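Local coordinates for protein BPH (Thiobacillus denitrificans, PDB 5OVS) that assembles as a bacterial proteasome homologue into a tetradecameric double ring and probably hydrolyses peptide bonds of proteins inside its cavity, at residues C79-N82 with T83-G86; D60-A63 with S64-E67. All blocks are in the same frame, centred on the assembly; numbering follows the deposited sequence.

Contact 1: residues C79-N82 with T83-G86; sequences CVWN and TLHG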
ATOM      1  N   CYS K  79      34.679  18.431  10.943  1.00 37.34           N
ATOM      2  CA  CYS K  79      34.282  18.969  12.221  1.00 38.22           C
ATOM      3  C   CYS K  79      33.326  20.159  12.081  1.00 36.76           C
ATOM      4  O   CYS K  79      32.311  20.258  12.789  1.00 37.36           O
ATOM      5  CB  CYS K  79      35.558  19.382  12.952  1.00 41.36           C
ATOM      6  SG  CYS K  79      35.296  20.057  14.577  1.00 46.16           S
ATOM      7  N   VAL K  80      33.648  21.063  11.166  1.00 35.79           N
ATOM      8  CA  VAL K  80      32.787  22.219  10.868  1.00 35.26           C
ATOM      9  C   VAL K  80      31.432  21.768  10.290  1.00 35.59           C
ATOM     10  O   VAL K  80      30.364  22.202  10.756  1.00 34.58           O
ATOM     11  CB  VAL K  80      33.493  23.178   9.883  1.00 35.21           C
ATOM     12  CG1 VAL K  80      32.534  24.207   9.312  1.00 34.86           C
ATOM     13  CG2 VAL K  80      34.658  23.874  10.574  1.00 36.49           C
ATOM     14  N   TRP K  81      31.473  20.888   9.279  1.00 35.09           N
ATOM     15  CA  TRP K  81      30.235  20.402   8.658  1.00 34.37           C
ATOM     16  C   TRP K  81      29.371  19.610   9.621  1.00 34.13           C
ATOM     17  O   TRP K  81      28.147  19.709   9.573  1.00 34.17           O
ATOM     18  CB  TRP K  81      30.500  19.609   7.374  1.00 34.19           C
ATOM     19  CG  TRP K  81      30.025  20.346   6.180  1.00 33.70           C
ATOM     20  CD1 TRP K  81      29.013  19.986   5.353  1.00 33.46           C
ATOM     21  CD2 TRP K  81      30.499  21.614   5.711  1.00 33.73           C
ATOM     22  NE1 TRP K  81      28.843  20.931   4.374  1.00 33.22           N
ATOM     23  CE2 TRP K  81      29.742  21.943   4.572  1.00 33.45           C
ATOM     24  CE3 TRP K  81      31.502  22.495   6.138  1.00 34.15           C
ATOM     25  CZ2 TRP K  81      29.949  23.117   3.848  1.00 33.44           C
ATOM     26  CZ3 TRP K  81      31.712  23.665   5.417  1.00 34.09           C
ATOM     27  CH2 TRP K  81      30.937  23.962   4.282  1.00 34.31           C
ATOM     28  N   ASN K  82      29.992  18.851  10.515  1.00 34.27           N
ATOM     29  CA  ASN K  82      29.211  18.111  11.499  1.00 35.31           C
ATOM     30  C   ASN K  82      28.482  19.043  12.461  1.00 35.24           C
ATOM     31  O   ASN K  82      27.331  18.811  12.771  1.00 35.93           O
ATOM     32  CB  ASN K  82      30.077  17.131  12.281  1.00 36.07           C
ATOM     33  CG  ASN K  82      29.251  16.065  12.973  1.00 36.33           C
ATOM     34  OD1 ASN K  82      28.632  15.225  12.317  1.00 36.67           O
ATOM     35  ND2 ASN K  82      29.227  16.100  14.294  1.00 36.48           N
ATOM     36  N   THR K  83      29.161  20.093  12.924  1.00 35.74           N
ATOM     37  CA  THR K  83      28.537  21.143  13.736  1.00 35.41           C
ATOM     38  C   THR K  83      27.478  21.900  12.919  1.00 35.14           C
ATOM     39  O   THR K  83      26.372  22.111  13.394  1.00 35.84           O
ATOM     40  CB  THR K  83      29.601  22.128  14.286  1.00 36.43           C
ATOM     41  OG1 THR K  83      30.471  21.431  15.185  1.00 38.34           O
ATOM     42  CG2 THR K  83      28.975  23.298  15.030  1.00 36.12           C
ATOM     43  N   LEU K  84      27.810  22.294  11.692  1.00 35.28           N
ATOM     44  CA  LEU K  84      26.844  22.947  10.804  1.00 35.40           C
ATOM     45  C   LEU K  84      25.550  22.162  10.708  1.00 35.63           C
ATOM     46  O   LEU K  84      24.474  22.743  10.788  1.00 35.18           O
ATOM     47  CB  LEU K  84      27.414  23.123   9.394  1.00 35.88           C
ATOM     48  CG  LEU K  84      26.421  23.474   8.272  1.00 35.77           C
ATOM     49  CD1 LEU K  84      25.788  24.829   8.515  1.00 36.97           C
ATOM     50  CD2 LEU K  84      27.121  23.481   6.931  1.00 35.61           C
ATOM     51  N   HIS K  85      25.654  20.843  10.538  1.00 36.08           N
ATOM     52  CA  HIS K  85      24.464  20.015  10.341  1.00 36.37           C
ATOM     53  C   HIS K  85      23.480  20.133  11.511  1.00 38.07           C
ATOM     54  O   HIS K  85      22.254  20.151  11.312  1.00 38.59           O
ATOM     55  CB  HIS K  85      24.836  18.549  10.131  1.00 36.14           C
ATOM     56  CG  HIS K  85      23.655  17.680   9.862  1.00 35.56           C
ATOM     57  ND1 HIS K  85      23.025  17.648   8.640  1.00 34.73           N
ATOM     58  CD2 HIS K  85      22.953  16.856  10.675  1.00 35.83           C
ATOM     59  CE1 HIS K  85      21.994  16.826   8.707  1.00 35.64           C
ATOM     60  NE2 HIS K  85      21.931  16.326   9.928  1.00 35.37           N
ATOM     61  N   GLY K  86      24.026  20.215  12.723  1.00 38.68           N
ATOM     62  CA  GLY K  86      23.231  20.407  13.930  1.00 38.85           C
ATOM     63  C   GLY K  86      22.544  21.755  13.950  1.00 38.91           C
ATOM     64  O   GLY K  86      21.450  21.876  14.480  1.00 39.17           O
TER

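Contact 2: residues D60-A63 with S64-E67; sequences DYFA and SLDE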
ATOM      1  N   ASP K  60      24.789  33.381   6.392  1.00 38.65           N
ATOM      2  CA  ASP K  60      24.217  33.709   7.702  1.00 39.48           C
ATOM      3  C   ASP K  60      24.943  32.940   8.803  1.00 39.99           C
ATOM      4  O   ASP K  60      25.488  33.525   9.747  1.00 41.03           O
ATOM      5  CB  ASP K  60      22.731  33.351   7.707  1.00 39.92           C
ATOM      6  CG  ASP K  60      21.989  33.909   8.889  1.00 40.87           C
ATOM      7  OD1 ASP K  60      21.582  35.086   8.827  1.00 45.68           O
ATOM      8  OD2 ASP K  60      21.763  33.168   9.862  1.00 39.71           O
ATOM      9  N   TYR K  61      24.978  31.623   8.666  1.00 39.25           N
ATOM     10  CA  TYR K  61      25.618  30.781   9.665  1.00 38.94           C
ATOM     11  C   TYR K  61      27.071  31.194   9.932  1.00 40.02           C
ATOM     12  O   TYR K  61      27.465  31.388  11.084  1.00 40.45           O
ATOM     13  CB  TYR K  61      25.557  29.312   9.252  1.00 37.02           C
ATOM     14  CG  TYR K  61      26.224  28.399  10.249  1.00 36.41           C
ATOM     15  CD1 TYR K  61      25.640  28.145  11.490  1.00 36.07           C
ATOM     16  CD2 TYR K  61      27.452  27.801   9.963  1.00 36.11           C
ATOM     17  CE1 TYR K  61      26.257  27.313  12.414  1.00 35.95           C
ATOM     18  CE2 TYR K  61      28.076  26.970  10.875  1.00 35.84           C
ATOM     19  CZ  TYR K  61      27.478  26.726  12.099  1.00 36.09           C
ATOM     20  OH  TYR K  61      28.100  25.895  13.003  1.00 35.44           O
ATOM     21  N   PHE K  62      27.858  31.330   8.867  1.00 40.68           N
ATOM     22  CA  PHE K  62      29.293  31.593   9.011  1.00 41.37           C
ATOM     23  C   PHE K  62      29.569  33.017   9.468  1.00 43.89           C
ATOM     24  O   PHE K  62      30.555  33.257  10.166  1.00 45.01           O
ATOM     25  CB  PHE K  62      30.059  31.254   7.719  1.00 40.55           C
ATOM     26  CG  PHE K  62      30.158  29.769   7.442  1.00 40.21           C
ATOM     27  CD1 PHE K  62      30.712  28.900   8.382  1.00 40.54           C
ATOM     28  CD2 PHE K  62      29.702  29.232   6.237  1.00 39.58           C
ATOM     29  CE1 PHE K  62      30.804  27.535   8.126  1.00 40.12           C
ATOM     30  CE2 PHE K  62      29.791  27.869   5.982  1.00 38.68           C
ATOM     31  CZ  PHE K  62      30.345  27.022   6.924  1.00 38.78           C
ATOM     32  N   ALA K  63      28.697  33.953   9.093  1.00 45.98           N
ATOM     33  CA  ALA K  63      28.763  35.323   9.608  1.00 47.20           C
ATOM     34  C   ALA K  63      28.497  35.372  11.118  1.00 50.71           C
ATOM     35  O   ALA K  63      29.108  36.177  11.837  1.00 50.03           O
ATOM     36  CB  ALA K  63      27.782  36.220   8.870  1.00 46.55           C
ATOM     37  N   SER K  64      27.597  34.513  11.599  1.00 52.25           N
ATOM     38  CA  SER K  64      27.252  34.493  13.021  1.00 54.17           C
ATOM     39  C   SER K  64      28.367  33.927  13.914  1.00 55.21           C
ATOM     40  O   SER K  64      28.439  34.264  15.095  1.00 57.28           O
ATOM     41  CB  SER K  64      25.938  33.737  13.255  1.00 54.58           C
ATOM     42  OG  SER K  64      26.063  32.357  12.966  1.00 56.24           O
ATOM     43  N   LEU K  65      29.242  33.088  13.362  1.00 54.60           N
ATOM     44  CA  LEU K  65      30.344  32.522  14.145  1.00 55.10           C
ATOM     45  C   LEU K  65      31.276  33.606  14.683  1.00 56.39           C
ATOM     46  O   LEU K  65      31.408  34.672  14.083  1.00 54.45           O
ATOM     47  CB  LEU K  65      31.163  31.545  13.300  1.00 54.84           C
ATOM     48  CG  LEU K  65      30.460  30.289  12.782  1.00 55.08           C
ATOM     49  CD1 LEU K  65      31.468  29.422  12.049  1.00 53.81           C
ATOM     50  CD2 LEU K  65      29.800  29.511  13.914  1.00 55.46           C
ATOM     51  N   ASP K  66      31.926  33.321  15.810  1.00 59.24           N
ATOM     52  CA  ASP K  66      32.907  34.250  16.393  1.00 64.86           C
ATOM     53  C   ASP K  66      34.003  34.601  15.393  1.00 67.37           C
ATOM     54  O   ASP K  66      34.432  35.754  15.283  1.00 68.77           O
ATOM     55  CB  ASP K  66      33.574  33.634  17.631  1.00 66.25           C
ATOM     56  CG  ASP K  66      32.630  33.504  18.805  1.00 67.50           C
ATOM     57  OD1 ASP K  66      31.692  34.320  18.913  1.00 67.99           O
ATOM     58  OD2 ASP K  66      32.832  32.585  19.628  1.00 68.32           O
ATOM     59  N   GLU K  67      34.438  33.581  14.666  1.00 67.33           N
ATOM     60  CA  GLU K  67      35.588  33.665  13.802  1.00 67.95           C
ATOM     61  C   GLU K  67      35.367  32.725  12.620  1.00 65.37           C
ATOM     62  O   GLU K  67      34.779  31.644  12.787  1.00 62.10           O
ATOM     63  CB  GLU K  67      36.795  33.213  14.600  1.00 72.07           C
ATOM     64  CG  GLU K  67      38.132  33.588  14.016  1.00 76.43           C
ATOM     65  CD  GLU K  67      39.270  32.935  14.768  1.00 81.07           C
ATOM     66  OE1 GLU K  67      38.993  32.148  15.703  1.00 82.10           O
ATOM     67  OE2 GLU K  67      40.440  33.207  14.425  1.00 85.92           O
TER

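Contact 1: residues C79-N82 with T83-G86
Within helix 74-91, one of the helices that flank the beta sheets in this proteasome-like subunit, Trp81 and Leu84 pack against each other one turn apart. The two side chains run alongside one another, and the CD2 methyl of Leu84 sits over one face of the indole, 3.9 Å from the centroid of the five-membered ring and only 13° off its normal, a CH-pi contact. Its closest ring atom is CE2 of Trp81, at 3.8 Å from Leu84 CD2. With CG anti to the backbone N (chi1 166°), Leu84 extends away from the helix beside the indole, which brings its CD2 over the ring.

The backbone is regular alpha helix. Leu84 N donates to Val80 O at 2.7 Å, and His85 N to Trp81 O at 2.9 Å. Cys79 O is gripped twice by a single residue: Thr83 N reaches it at 3.2 Å, and the Thr83 hydroxyl OG1 donates to Cys79 O over the same 3.2 Å, the two donors coming from opposite faces of the carbonyl plane. A chi1 of -65° sets OG1 beside the backbone N of Thr83, and the hydroxyl thereby folds back onto the preceding turn.

The polar ends of two other residues find partners beyond this stretch: buried His85 bonds through ND1 to Ser107 and through NE2 to Glu105, and meets Tyr93 of a second subunit edge-to-face, while Asn82 ND2 donates to His91 O of that subunit. On the side of helix 54-64, the side chains of this helix meet Tyr61 and Phe62.

Contact 2: residues D60-A63 with S64-E67
Leu65, just past the end of helix 54-64, folds back on Tyr61 and Phe62, and its two methyls divide the apolar work. CD2 lies over one face of the Tyr61 ring, 4.1 Å from Tyr61 CZ. CD1 instead meets Phe62 at the ring edge, near the ring plane, with 3.8 Å between Leu65 CD1 and Phe62 CD1. The leucine runs side by side with Phe62 but slants across Tyr61; its CG stands anti to the carbonyl carbon (chi1 -63°), and chi2 of -176° turns CD1 to Phe62 and CD2 to Tyr61. The rings also touch each other, with CD2 of Tyr61 above the Phe62 face, toward its rim. An alanine in place of Leu65 would remove the branch with both its methyls and is likely to open a gap beside the Tyr61 face and the Phe62 edge.

The hydrogen bonds belong to the last turn. Ser64 N donates to Asp60 O at 3.0 Å, still an alpha-helical bond. Tyr61 O takes the Ser64 hydroxyl in an unusually short bond, 2.5 Å from Ser64 OG, with the donor tilted 27° from the carbonyl plane, as well as weak bonds from Ser64 N and Leu65 N; a further weak bond joins Leu65 N to Phe62 O at 3.5 Å. The carboxylate of Asp60 turns to another partner, the Tyr92 hydroxyl.

The chemistry is split: as the regular bonds give way to weak ones, a serine hydroxyl turns onto a helix carbonyl, and the leucine side chain holds the outgoing chain against the two rings by apolar contact, with weak backbone bonds beside it.

Contact 2 comes first along the chain, at the end of helix 54-64 and the start of the following loop; contact 1 lies in helix 74-91, the next helix. Their centres are about 13 Å apart, on the same side of the chain's centre, and they meet directly where the two helices pack. Tyr61 OH lies 3.4 Å from Thr83 CG2, Tyr61 CD2 touches Leu84 CD1, and Phe62 CZ approaches Trp81 CZ3 at 3.9 Å. The aromatic pair of 60-63 thus forms part of the interface between consecutive helices. Helix 74-91 also reaches a second subunit, and Asp60 packs on Cys79 of a third, which places this helix pair at interfaces between subunits of the tetradecamer.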